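Local coordinates for MsStt7d protein (Micromonas, PDB 4IX3) that probably acts as an ATP-dependent protein kinase, with this chain forming the canonical kinase catalytic domain and holding magnesium in its active site, at residues L202-G207 against P229-D234; P206-A211 against E220-P225; C162-R167 against A192-P197. One frame throughout, in Å; residues are numbered along the deposited sequence.

Interaction 1: L202-G207 against P229-D234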
ATOM      1  N   LEU B 202      -5.723 -19.935  -5.276  1.00 18.91           N
ATOM      2  CA  LEU B 202      -4.856 -19.001  -4.535  1.00 19.72           C
ATOM      3  C   LEU B 202      -5.411 -17.596  -4.708  1.00 21.88           C
ATOM      4  O   LEU B 202      -5.767 -17.218  -5.822  1.00 18.99           O
ATOM      5  CB  LEU B 202      -3.399 -19.043  -5.031  1.00 21.05           C
ATOM      6  CG  LEU B 202      -2.714 -20.414  -5.017  1.00 23.63           C
ATOM      7  CD1 LEU B 202      -1.415 -20.283  -5.793  1.00 25.30           C
ATOM      8  CD2 LEU B 202      -2.468 -20.948  -3.617  1.00 28.79           C
ATOM      9  N   ASN B 203      -5.576 -16.857  -3.615  1.00 21.79           N
ATOM     10  CA  ASN B 203      -5.975 -15.454  -3.664  1.00 23.96           C
ATOM     11  C   ASN B 203      -7.313 -15.214  -4.406  1.00 20.87           C
ATOM     12  O   ASN B 203      -7.487 -14.211  -5.130  1.00 22.73           O
ATOM     13  CB  ASN B 203      -4.816 -14.620  -4.221  1.00 24.99           C
ATOM     14  CG  ASN B 203      -4.904 -13.148  -3.857  1.00 24.06           C
ATOM     15  OD1 ASN B 203      -5.347 -12.804  -2.770  1.00 29.63           O
ATOM     16  ND2 ASN B 203      -4.456 -12.273  -4.756  1.00 23.84           N
ATOM     17  N   TYR B 204      -8.232 -16.158  -4.227  1.00 21.24           N
ATOM     18  CA  TYR B 204      -9.463 -16.232  -5.005  1.00 21.11           C
ATOM     19  C   TYR B 204     -10.624 -16.417  -4.036  1.00 25.80           C
ATOM     20  O   TYR B 204     -10.683 -17.413  -3.336  1.00 29.87           O
ATOM     21  CB  TYR B 204      -9.340 -17.447  -5.909  1.00 22.79           C
ATOM     22  CG  TYR B 204     -10.423 -17.619  -6.955  1.00 20.26           C
ATOM     23  CD1 TYR B 204     -10.860 -16.533  -7.714  1.00 19.28           C
ATOM     24  CD2 TYR B 204     -10.993 -18.853  -7.186  1.00 19.03           C
ATOM     25  CE1 TYR B 204     -11.800 -16.702  -8.725  1.00 19.69           C
ATOM     26  CE2 TYR B 204     -11.954 -19.047  -8.183  1.00 19.92           C
ATOM     27  CZ  TYR B 204     -12.329 -17.971  -8.978  1.00 20.28           C
ATOM     28  OH  TYR B 204     -13.239 -18.130 -10.026  1.00 24.57           O
ATOM     29  N   TYR B 205     -11.505 -15.428  -3.949  1.00 26.07           N
ATOM     30  CA  TYR B 205     -12.505 -15.360  -2.871  1.00 29.95           C
ATOM     31  C   TYR B 205     -13.684 -14.535  -3.378  1.00 28.41           C
ATOM     32  O   TYR B 205     -13.478 -13.739  -4.306  1.00 31.39           O
ATOM     33  CB  TYR B 205     -11.878 -14.750  -1.597  1.00 31.44           C
ATOM     34  CG  TYR B 205     -11.050 -13.501  -1.869  1.00 28.91           C
ATOM     35  CD1 TYR B 205     -11.666 -12.258  -2.029  1.00 33.64           C
ATOM     36  CD2 TYR B 205      -9.661 -13.572  -2.044  1.00 34.19           C
ATOM     37  CE1 TYR B 205     -10.916 -11.123  -2.288  1.00 33.42           C
ATOM     38  CE2 TYR B 205      -8.907 -12.444  -2.339  1.00 30.10           C
ATOM     39  CZ  TYR B 205      -9.542 -11.217  -2.459  1.00 33.61           C
ATOM     40  OH  TYR B 205      -8.834 -10.062  -2.755  1.00 38.00           O
ATOM     41  N   PRO B 206     -14.906 -14.728  -2.816  1.00 35.29           N
ATOM     42  CA  PRO B 206     -16.015 -13.896  -3.274  1.00 33.57           C
ATOM     43  C   PRO B 206     -15.846 -12.497  -2.712  1.00 28.82           C
ATOM     44  O   PRO B 206     -15.313 -12.323  -1.601  1.00 34.57           O
ATOM     45  CB  PRO B 206     -17.270 -14.544  -2.668  1.00 34.67           C
ATOM     46  CG  PRO B 206     -16.829 -15.853  -2.106  1.00 37.71           C
ATOM     47  CD  PRO B 206     -15.345 -15.758  -1.861  1.00 32.05           C
ATOM     48  N   GLY B 207     -16.331 -11.513  -3.466  1.00 32.22           N
ATOM     49  CA  GLY B 207     -16.336 -10.133  -2.988  1.00 35.20           C
ATOM     50  C   GLY B 207     -15.201  -9.282  -3.514  1.00 34.82           C
ATOM     51  O   GLY B 207     -14.288  -9.774  -4.205  1.00 30.86           O
ATOM     52  N   PRO B 229     -20.750 -18.783  -4.069  1.00 41.09           N
ATOM     53  CA  PRO B 229     -20.045 -19.690  -3.171  1.00 41.48           C
ATOM     54  C   PRO B 229     -18.551 -19.377  -3.083  1.00 45.15           C
ATOM     55  O   PRO B 229     -17.940 -18.844  -4.027  1.00 42.39           O
ATOM     56  CB  PRO B 229     -20.216 -21.071  -3.827  1.00 44.78           C
ATOM     57  CG  PRO B 229     -21.387 -20.948  -4.731  1.00 43.55           C
ATOM     58  CD  PRO B 229     -21.444 -19.501  -5.155  1.00 41.13           C
ATOM     59  N   ARG B 230     -17.975 -19.735  -1.942  1.00 47.40           N
ATOM     60  CA  ARG B 230     -16.534 -19.787  -1.756  1.00 43.53           C
ATOM     61  C   ARG B 230     -15.977 -20.806  -2.729  1.00 38.52           C
ATOM     62  O   ARG B 230     -16.600 -21.850  -2.935  1.00 41.53           O
ATOM     63  CB  ARG B 230     -16.242 -20.276  -0.340  1.00 40.68           C
ATOM     64  CG  ARG B 230     -15.719 -19.203   0.592  1.00 56.41           C
ATOM     65  CD  ARG B 230     -14.226 -19.067   0.362  1.00 62.74           C
ATOM     66  NE  ARG B 230     -13.623 -17.944   1.071  1.00 79.88           N
ATOM     67  CZ  ARG B 230     -12.519 -17.325   0.665  1.00 71.79           C
ATOM     68  NH1 ARG B 230     -11.929 -17.703  -0.470  1.00 54.91           N
ATOM     69  NH2 ARG B 230     -12.022 -16.322   1.383  1.00 60.07           N
ATOM     70  N   PRO B 231     -14.816 -20.504  -3.348  1.00 36.30           N
ATOM     71  CA  PRO B 231     -14.285 -21.476  -4.295  1.00 32.20           C
ATOM     72  C   PRO B 231     -13.668 -22.676  -3.591  1.00 33.46           C
ATOM     73  O   PRO B 231     -12.926 -22.533  -2.612  1.00 37.60           O
ATOM     74  CB  PRO B 231     -13.192 -20.710  -5.040  1.00 31.48           C
ATOM     75  CG  PRO B 231     -12.862 -19.538  -4.179  1.00 31.72           C
ATOM     76  CD  PRO B 231     -14.090 -19.223  -3.371  1.00 30.08           C
ATOM     77  N   THR B 232     -14.053 -23.854  -4.057  1.00 32.28           N
ATOM     78  CA  THR B 232     -13.481 -25.102  -3.587  1.00 33.42           C
ATOM     79  C   THR B 232     -13.085 -25.907  -4.815  1.00 40.35           C
ATOM     80  O   THR B 232     -13.396 -25.518  -5.955  1.00 36.32           O
ATOM     81  CB  THR B 232     -14.527 -25.912  -2.793  1.00 37.11           C
ATOM     82  OG1 THR B 232     -15.604 -26.287  -3.665  1.00 39.73           O
ATOM     83  CG2 THR B 232     -15.081 -25.078  -1.638  1.00 37.19           C
ATOM     84  N   LYS B 233     -12.414 -27.030  -4.575  1.00 35.24           N
ATOM     85  CA  LYS B 233     -11.960 -27.923  -5.636  1.00 40.20           C
ATOM     86  C   LYS B 233     -13.117 -28.444  -6.479  1.00 41.81           C
ATOM     87  O   LYS B 233     -12.969 -28.633  -7.683  1.00 40.36           O
ATOM     88  CB  LYS B 233     -11.192 -29.108  -5.049  1.00 36.37           C
ATOM     89  CG  LYS B 233      -9.827 -28.786  -4.461  1.00 50.58           C
ATOM     90  CD  LYS B 233      -9.428 -29.768  -3.362  1.00 62.02           C
ATOM     91  CE  LYS B 233      -7.970 -29.633  -2.940  1.00 54.42           C
ATOM     92  NZ  LYS B 233      -7.633 -28.324  -2.313  1.00 64.36           N
ATOM     93  N   ASP B 234     -14.249 -28.744  -5.845  1.00 38.52           N
ATOM     94  CA  ASP B 234     -15.379 -29.239  -6.625  1.00 46.91           C
ATOM     95  C   ASP B 234     -16.106 -28.197  -7.450  1.00 45.24           C
ATOM     96  O   ASP B 234     -16.584 -28.532  -8.526  1.00 51.88           O
ATOM     97  CB  ASP B 234     -16.367 -30.034  -5.782  1.00 54.26           C
ATOM     98  CG  ASP B 234     -15.691 -31.150  -5.039  1.00 60.32           C
ATOM     99  OD1 ASP B 234     -14.829 -31.822  -5.647  1.00 68.88           O
ATOM    100  OD2 ASP B 234     -15.973 -31.300  -3.834  1.00 71.53           O
TER
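Arg230 reaches over Pro206 and ends at Tyr204 O and the CB of Tyr205. Rotation about CA-CB (chi1 -108°) is far from a staggered value, and the chain then turns about CB-CG (chi2 -83°), which swings the tip toward residues 204-206. CD lies 4.1 Å from Pro206 CD. NE follows at 4.0 Å from the same Pro206 CD, which sits over one face of the guanidinium, offset toward its rim. CZ meets Tyr205 CB at 3.5 Å, and NH2 also packs on that methylene. NH1 lies 3.2 Å from Tyr205 CB and 3.1 Å from Tyr204 O, which is at the edge of the guanidinium, near its plane. Pro231 fills the other half of the contact. Its CB meets Tyr204 CD2 at 3.6 Å, on an oblique approach to the phenol ring, while Pro231 CG sits 3.2 Å from Tyr204 O. Tyr204 also packs on Cys195 and Leu224. Both segments lie in one long loop between strand 193-194 and helix 236-243. The chemistry is mainly proline and aromatic packing at the surface, with a cationic tip beside a carbonyl oxygen whose partial negative charge would probably suit the cation.

Interaction 2: P206-A211 against E220-P225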
ATOM      1  N   PRO B 206     -14.906 -14.728  -2.816  1.00 35.29           N
ATOM      2  CA  PRO B 206     -16.015 -13.896  -3.274  1.00 33.57           C
ATOM      3  C   PRO B 206     -15.846 -12.497  -2.712  1.00 28.82           C
ATOM      4  O   PRO B 206     -15.313 -12.323  -1.601  1.00 34.57           O
ATOM      5  CB  PRO B 206     -17.270 -14.544  -2.668  1.00 34.67           C
ATOM      6  CG  PRO B 206     -16.829 -15.853  -2.106  1.00 37.71           C
ATOM      7  CD  PRO B 206     -15.345 -15.758  -1.861  1.00 32.05           C
ATOM      8  N   GLY B 207     -16.331 -11.513  -3.466  1.00 32.22           N
ATOM      9  CA  GLY B 207     -16.336 -10.133  -2.988  1.00 35.20           C
ATOM     10  C   GLY B 207     -15.201  -9.282  -3.514  1.00 34.82           C
ATOM     11  O   GLY B 207     -14.288  -9.774  -4.205  1.00 30.86           O
ATOM     12  N   ASP B 208     -15.262  -7.987  -3.222  1.00 31.40           N
ATOM     13  CA  ASP B 208     -14.267  -7.041  -3.710  1.00 32.14           C
ATOM     14  C   ASP B 208     -12.862  -7.482  -3.263  1.00 31.85           C
ATOM     15  O   ASP B 208     -12.708  -8.048  -2.158  1.00 32.04           O
ATOM     16  CB  ASP B 208     -14.603  -5.570  -3.359  1.00 30.69           C
ATOM     17  CG  ASP B 208     -15.958  -5.072  -3.961  1.00 29.36           C
ATOM     18  OD1 ASP B 208     -16.458  -5.670  -4.935  1.00 30.79           O
ATOM     19  OD2 ASP B 208     -16.526  -4.037  -3.523  1.00 34.52           O
ATOM     20  N   GLY B 209     -11.858  -7.274  -4.116  1.00 30.39           N
ATOM     21  CA  GLY B 209     -10.417  -7.410  -3.715  1.00 27.48           C
ATOM     22  C   GLY B 209      -9.772  -6.074  -4.013  1.00 23.97           C
ATOM     23  O   GLY B 209     -10.516  -5.144  -4.367  1.00 24.73           O
ATOM     24  N   PRO B 210      -8.412  -6.013  -4.052  1.00 21.75           N
ATOM     25  CA  PRO B 210      -7.717  -4.751  -4.367  1.00 21.24           C
ATOM     26  C   PRO B 210      -8.001  -4.607  -5.864  1.00 22.07           C
ATOM     27  O   PRO B 210      -8.312  -5.577  -6.555  1.00 26.22           O
ATOM     28  CB  PRO B 210      -6.240  -5.064  -4.065  1.00 27.78           C
ATOM     29  CG  PRO B 210      -6.166  -6.535  -4.341  1.00 25.39           C
ATOM     30  CD  PRO B 210      -7.489  -7.159  -4.012  1.00 23.06           C
ATOM     31  N   ALA B 211      -8.096  -3.386  -6.330  1.00 20.58           N
ATOM     32  CA  ALA B 211      -8.352  -3.196  -7.736  1.00 17.87           C
ATOM     33  C   ALA B 211      -7.841  -1.793  -7.895  1.00 18.36           C
ATOM     34  O   ALA B 211      -8.059  -0.931  -7.028  1.00 20.32           O
ATOM     35  CB  ALA B 211      -9.860  -3.291  -8.064  1.00 20.30           C
ATOM     36  N   GLU B 220     -17.545  -3.497 -10.453  1.00 18.98           N
ATOM     37  CA  GLU B 220     -16.987  -4.853 -10.581  1.00 18.25           C
ATOM     38  C   GLU B 220     -15.534  -4.808 -10.119  1.00 21.15           C
ATOM     39  O   GLU B 220     -14.598  -5.077 -10.882  1.00 22.46           O
ATOM     40  CB  GLU B 220     -17.069  -5.393 -12.001  1.00 20.16           C
ATOM     41  CG  GLU B 220     -18.513  -5.453 -12.459  1.00 20.80           C
ATOM     42  CD  GLU B 220     -18.698  -5.953 -13.877  1.00 25.83           C
ATOM     43  OE1 GLU B 220     -17.725  -6.463 -14.490  1.00 26.09           O
ATOM     44  OE2 GLU B 220     -19.835  -5.774 -14.375  1.00 30.00           O
ATOM     45  N   LEU B 221     -15.374  -4.588  -8.816  1.00 21.72           N
ATOM     46  CA  LEU B 221     -14.068  -4.581  -8.161  1.00 24.22           C
ATOM     47  C   LEU B 221     -13.647  -5.988  -7.689  1.00 23.15           C
ATOM     48  O   LEU B 221     -12.615  -6.163  -7.041  1.00 31.55           O
ATOM     49  CB  LEU B 221     -14.038  -3.526  -7.038  1.00 24.31           C
ATOM     50  CG  LEU B 221     -14.429  -2.136  -7.532  1.00 27.77           C
ATOM     51  CD1 LEU B 221     -14.453  -1.231  -6.304  1.00 30.17           C
ATOM     52  CD2 LEU B 221     -13.541  -1.609  -8.656  1.00 29.06           C
ATOM     53  N   TYR B 222     -14.420  -7.002  -8.041  1.00 22.61           N
ATOM     54  CA  TYR B 222     -14.236  -8.380  -7.594  1.00 22.35           C
ATOM     55  C   TYR B 222     -13.858  -9.319  -8.751  1.00 22.84           C
ATOM     56  O   TYR B 222     -14.080  -8.991  -9.924  1.00 21.28           O
ATOM     57  CB  TYR B 222     -15.552  -8.896  -6.987  1.00 25.62           C
ATOM     58  CG  TYR B 222     -16.760  -8.798  -7.941  1.00 23.46           C
ATOM     59  CD1 TYR B 222     -16.965  -9.750  -8.959  1.00 25.15           C
ATOM     60  CD2 TYR B 222     -17.661  -7.733  -7.845  1.00 23.14           C
ATOM     61  CE1 TYR B 222     -18.027  -9.638  -9.848  1.00 24.22           C
ATOM     62  CE2 TYR B 222     -18.736  -7.625  -8.721  1.00 21.23           C
ATOM     63  CZ  TYR B 222     -18.907  -8.568  -9.713  1.00 23.79           C
ATOM     64  OH  TYR B 222     -20.003  -8.399 -10.533  1.00 25.77           O
ATOM     65  N   LEU B 223     -13.393 -10.525  -8.426  1.00 23.76           N
ATOM     66  CA  LEU B 223     -13.315 -11.643  -9.365  1.00 22.63           C
ATOM     67  C   LEU B 223     -14.549 -12.519  -9.269  1.00 23.38           C
ATOM     68  O   LEU B 223     -15.154 -12.856 -10.291  1.00 23.36           O
ATOM     69  CB  LEU B 223     -12.037 -12.476  -9.187  1.00 20.85           C
ATOM     70  CG  LEU B 223     -10.732 -11.737  -9.481  1.00 19.71           C
ATOM     71  CD1 LEU B 223      -9.555 -12.686  -9.383  1.00 18.58           C
ATOM     72  CD2 LEU B 223     -10.752 -11.099 -10.868  1.00 18.45           C
ATOM     73  N   LEU B 224     -14.994 -12.817  -8.055  1.00 23.67           N
ATOM     74  CA  LEU B 224     -16.238 -13.566  -7.857  1.00 23.61           C
ATOM     75  C   LEU B 224     -17.163 -12.608  -7.126  1.00 29.27           C
ATOM     76  O   LEU B 224     -16.699 -11.896  -6.227  1.00 29.95           O
ATOM     77  CB  LEU B 224     -16.020 -14.756  -6.924  1.00 26.62           C
ATOM     78  CG  LEU B 224     -15.187 -15.884  -7.511  1.00 26.10           C
ATOM     79  CD1 LEU B 224     -14.847 -16.951  -6.474  1.00 26.86           C
ATOM     80  CD2 LEU B 224     -15.842 -16.468  -8.756  1.00 32.19           C
ATOM     81  N   PRO B 225     -18.434 -12.487  -7.577  1.00 29.01           N
ATOM     82  CA  PRO B 225     -19.374 -11.607  -6.895  1.00 33.56           C
ATOM     83  C   PRO B 225     -19.719 -12.150  -5.500  1.00 39.23           C
ATOM     84  O   PRO B 225     -19.733 -13.370  -5.282  1.00 37.69           O
ATOM     85  CB  PRO B 225     -20.580 -11.654  -7.827  1.00 38.79           C
ATOM     86  CG  PRO B 225     -20.594 -13.061  -8.330  1.00 34.78           C
ATOM     87  CD  PRO B 225     -19.123 -13.379  -8.530  1.00 29.51           C
TER
HETATM   88  O   HOH W   1     -13.081 -11.578  -5.829  1.00 79.03           O
HETATM   89  O   HOH W   2     -17.558  -4.092  -6.974  1.00 25.35           O
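Gly207 and Leu224 make the close end of this contact. Gly207 N donates to Leu224 O over 2.8 Å. Beside this bond, Leu224 CB lies 3.7 Å from Pro206 CA, and the rest of the leucine turns inward to Leu239 and His243 of helix 236-243. Gly207 O presses on Tyr222 CB at 3.2 Å. The Tyr222 ring is directed away from this point, because CG stands between the backbone N and the carbonyl carbon (chi1 56°). Further along, Gly209 N donates to Leu221 O over 3.2 Å. That bond is nearly straight at the hydrogen (172°), but the donor sits above the carbonyl plane and not on a lone pair. Water 1 bridges Gly207 O and Leu223 N between these two bonds, accepting from the latter over 2.8 Å. Leu221 is well covered too. Its CB lies 3.9 Å from Asp208 OD1, and its CD2 meets Ala211 CB at 4.1 Å. Met57 of the second subunit packs on both Leu221 and Ala211.

The looser side is that of Asp208, an exposed residue. Its OD1 lies at the edge of the Tyr222 ring, in plane, 3.8 Å from Tyr222 CD2, with the carboxylate and ring planes 4° apart, nearly coplanar. OD1 also accepts from water 2, which in turn accepts from Leu221 N.

Arg323 bonds to the carbonyls of Tyr222 and Leu223, while Glu220 forms salt bridges with Lys217 and Arg326. Both runs follow the Asp188 magnesium site and strand 193-194 and precede helix 236-243, the place of the activation segment in the protein kinase fold.

Interaction 3: C162-R167 against A192-P197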
ATOM      1  N   CYS B 162      -4.196 -21.358 -17.976  1.00 14.03           N
ATOM      2  CA  CYS B 162      -3.651 -22.090 -16.843  0.50 16.06           C
ATOM      3  C   CYS B 162      -4.219 -21.619 -15.522  1.00 15.12           C
ATOM      4  O   CYS B 162      -3.677 -21.937 -14.451  1.00 16.46           O
ATOM      5  CB  CYS B 162      -2.128 -22.111 -16.852  0.50 17.11           C
ATOM      6  SG  CYS B 162      -1.346 -20.544 -16.421  0.50 12.30           S
ATOM      7  N   GLY B 163      -5.364 -20.940 -15.583  1.00 14.60           N
ATOM      8  CA  GLY B 163      -6.142 -20.606 -14.397  1.00 16.48           C
ATOM      9  C   GLY B 163      -5.788 -19.302 -13.699  1.00 13.19           C
ATOM     10  O   GLY B 163      -6.345 -19.025 -12.650  1.00 16.24           O
ATOM     11  N   VAL B 164      -4.882 -18.512 -14.235  1.00 13.05           N
ATOM     12  CA  VAL B 164      -4.453 -17.285 -13.593  1.00 11.32           C
ATOM     13  C   VAL B 164      -5.188 -16.078 -14.128  1.00 11.28           C
ATOM     14  O   VAL B 164      -5.230 -15.896 -15.364  1.00 11.84           O
ATOM     15  CB  VAL B 164      -2.925 -17.118 -13.767  1.00 12.46           C
ATOM     16  CG1 VAL B 164      -2.445 -15.787 -13.174  1.00 12.68           C
ATOM     17  CG2 VAL B 164      -2.203 -18.312 -13.106  1.00 15.16           C
ATOM     18  N   VAL B 165      -5.746 -15.283 -13.229  1.00 12.27           N
ATOM     19  CA  VAL B 165      -6.278 -13.964 -13.566  1.00 11.99           C
ATOM     20  C   VAL B 165      -5.347 -12.921 -12.978  1.00 10.76           C
ATOM     21  O   VAL B 165      -5.052 -12.994 -11.767  1.00 12.24           O
ATOM     22  CB  VAL B 165      -7.736 -13.788 -13.101  1.00 12.40           C
ATOM     23  CG1 VAL B 165      -8.267 -12.383 -13.366  1.00 12.45           C
ATOM     24  CG2 VAL B 165      -8.588 -14.852 -13.763  1.00 14.97           C
ATOM     25  N   HIS B 166      -4.852 -12.004 -13.795  1.00 10.68           N
ATOM     26  CA  HIS B 166      -3.749 -11.136 -13.355  1.00 10.46           C
ATOM     27  C   HIS B 166      -4.288 -10.099 -12.356  1.00 10.83           C
ATOM     28  O   HIS B 166      -3.644  -9.828 -11.328  1.00 11.78           O
ATOM     29  CB  HIS B 166      -3.132 -10.480 -14.613  1.00 11.24           C
ATOM     30  CG  HIS B 166      -2.057  -9.513 -14.294  1.00 10.42           C
ATOM     31  ND1 HIS B 166      -0.718  -9.710 -14.493  1.00 13.66           N
ATOM     32  CD2 HIS B 166      -2.196  -8.267 -13.722  1.00  8.92           C
ATOM     33  CE1 HIS B 166      -0.041  -8.617 -14.064  1.00  8.17           C
ATOM     34  NE2 HIS B 166      -0.974  -7.727 -13.621  1.00 13.55           N
ATOM     35  N   ARG B 167      -5.435  -9.508 -12.676  1.00 11.55           N
ATOM     36  CA  ARG B 167      -6.103  -8.581 -11.770  1.00 11.58           C
ATOM     37  C   ARG B 167      -5.593  -7.138 -11.822  1.00 11.35           C
ATOM     38  O   ARG B 167      -6.302  -6.223 -11.404  1.00 14.16           O
ATOM     39  CB  ARG B 167      -6.030  -9.104 -10.332  1.00 13.13           C
ATOM     40  CG  ARG B 167      -7.380  -9.201  -9.638  1.00 14.10           C
ATOM     41  CD  ARG B 167      -7.264  -8.879  -8.157  1.00 23.74           C
ATOM     42  NE  ARG B 167      -7.965  -9.855  -7.329  1.00 35.95           N
ATOM     43  CZ  ARG B 167      -9.156  -9.648  -6.775  1.00 24.88           C
ATOM     44  NH1 ARG B 167      -9.783  -8.494  -6.960  1.00 33.68           N
ATOM     45  NH2 ARG B 167      -9.719 -10.593  -6.036  1.00 28.72           N
ATOM     46  N   ALA B 192      -2.764 -11.314  -8.351  1.00 11.97           N
ATOM     47  CA  ALA B 192      -3.255 -12.337  -9.215  1.00 12.60           C
ATOM     48  C   ALA B 192      -3.898 -13.485  -8.442  1.00 13.64           C
ATOM     49  O   ALA B 192      -3.523 -13.812  -7.290  1.00 15.49           O
ATOM     50  CB  ALA B 192      -2.115 -12.868 -10.061  1.00 12.70           C
ATOM     51  N   ALA B 193      -4.855 -14.124  -9.088  1.00 12.58           N
ATOM     52  CA  ALA B 193      -5.551 -15.278  -8.527  1.00 13.24           C
ATOM     53  C   ALA B 193      -5.281 -16.530  -9.337  1.00 13.70           C
ATOM     54  O   ALA B 193      -5.281 -16.478 -10.574  1.00 13.83           O
ATOM     55  CB  ALA B 193      -7.061 -15.060  -8.401  1.00 16.09           C
ATOM     56  N   LEU B 194      -4.992 -17.631  -8.657  1.00 15.46           N
ATOM     57  CA  LEU B 194      -5.104 -18.955  -9.289  1.00 14.46           C
ATOM     58  C   LEU B 194      -6.498 -19.552  -9.059  1.00 15.60           C
ATOM     59  O   LEU B 194      -6.912 -19.747  -7.909  1.00 17.73           O
ATOM     60  CB  LEU B 194      -3.989 -19.909  -8.796  1.00 17.53           C
ATOM     61  CG  LEU B 194      -4.038 -21.307  -9.409  1.00 17.12           C
ATOM     62  CD1 LEU B 194      -3.928 -21.274 -10.927  1.00 22.07           C
ATOM     63  CD2 LEU B 194      -2.945 -22.169  -8.775  1.00 18.73           C
ATOM     64  N   CYS B 195      -7.279 -19.622 -10.137  1.00 16.81           N
ATOM     65  CA  CYS B 195      -8.725 -19.797  -9.995  1.00 18.78           C
ATOM     66  C   CYS B 195      -9.174 -21.218 -10.211  1.00 19.56           C
ATOM     67  O   CYS B 195     -10.368 -21.486 -10.181  1.00 23.46           O
ATOM     68  CB  CYS B 195      -9.426 -18.919 -11.030  1.00 18.30           C
ATOM     69  SG  CYS B 195      -9.046 -17.182 -10.831  1.00 18.22           S
ATOM     70  N   LEU B 196      -8.240 -22.121 -10.489  1.00 21.06           N
ATOM     71  CA  LEU B 196      -8.571 -23.521 -10.592  1.00 26.15           C
ATOM     72  C   LEU B 196      -7.741 -24.285  -9.568  1.00 26.42           C
ATOM     73  O   LEU B 196      -6.676 -23.812  -9.146  1.00 23.95           O
ATOM     74  CB  LEU B 196      -8.284 -24.021 -12.017  1.00 30.08           C
ATOM     75  CG  LEU B 196      -9.125 -23.358 -13.108  1.00 36.84           C
ATOM     76  CD1 LEU B 196      -8.525 -23.712 -14.455  1.00 40.86           C
ATOM     77  CD2 LEU B 196     -10.602 -23.714 -13.022  1.00 35.01           C
ATOM     78  N   PRO B 197      -8.233 -25.461  -9.165  1.00 27.27           N
ATOM     79  CA  PRO B 197      -7.517 -26.188  -8.124  1.00 29.13           C
ATOM     80  C   PRO B 197      -6.331 -26.946  -8.721  1.00 33.41           C
ATOM     81  O   PRO B 197      -6.421 -28.129  -9.017  1.00 34.36           O
ATOM     82  CB  PRO B 197      -8.577 -27.142  -7.564  1.00 29.09           C
ATOM     83  CG  PRO B 197      -9.569 -27.328  -8.672  1.00 31.14           C
ATOM     84  CD  PRO B 197      -9.430 -26.185  -9.632  1.00 30.87           C
TER
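Val165 and Ala193 pair through two backbone hydrogen bonds. Val165 N donates to Ala193 O and Ala193 N to Val165 O, each over 2.9 Å. A third bond, from Cys195 N to Gly163 O, is shorter at 2.7 Å. Between them Val164 and Leu194 form the non-hydrogen-bonded pair, where Val164 CA approaches Ala193 O at 3.2 Å in a CA-H...O contact.

Side chains pack on both faces of this two-stranded antiparallel ladder. On one, Val164 CG2 meets Leu194 CD1 at 4.1 Å. With CG anti to the backbone N (chi1 -180°), Leu194 turns CD1 toward the first segment, 3.6 Å from Cys162 O. On the Val165 and Ala193 face, Val165 CG2 also meets SG of Cys195, just past the strand, at 3.8 Å. Gly163 has no side chain, so Leu196 CD1 can settle 3.9 Å from its CA.

In kinase terms, strand 164-165 leads into the HRD motif at His166, Arg167 and Asp168, and strand 193-194 follows the DFG-type motif that holds Asp188. Their pairing ties the catalytic loop to the start of the activation segment.

Helix 141-161 runs into the first strand through a Schellman motif, with Gly163 at a positive phi of 88°. Helix 59-76 covers the Val164 and Leu194 face with His72, whose NE2 also bonds to Cys162 O. Trp240 lies against Val165 and Cys195. Asp249 of helix 246-261 accepts from the backbone N of both His166 and Arg167, fixing the turn that follows the strand.

In the fold
Interaction 3 lies deepest and closest to the catalytic machinery: the His166 side chain is about 6 Å from a bound magnesium ion held by Asp168 and Asp188. The chain then runs on from 192-197 into 202-207, where Leu202 N probably bonds to Leu194 O at 2.9 Å. Interactions 1 and 2 share Pro206 and Gly207, and their centres are about 11 Å apart. Tyr205 OH packs on Pro210 CD at 3.4 Å. Arg167 of interaction 3 reaches interactions 1 and 2, touching Tyr205 and making a weak hydrogen bond from NH1 to Pro210 O. The side chain of Pro210 is about 7 Å from the magnesium ion, that of Tyr205 about 12 Å.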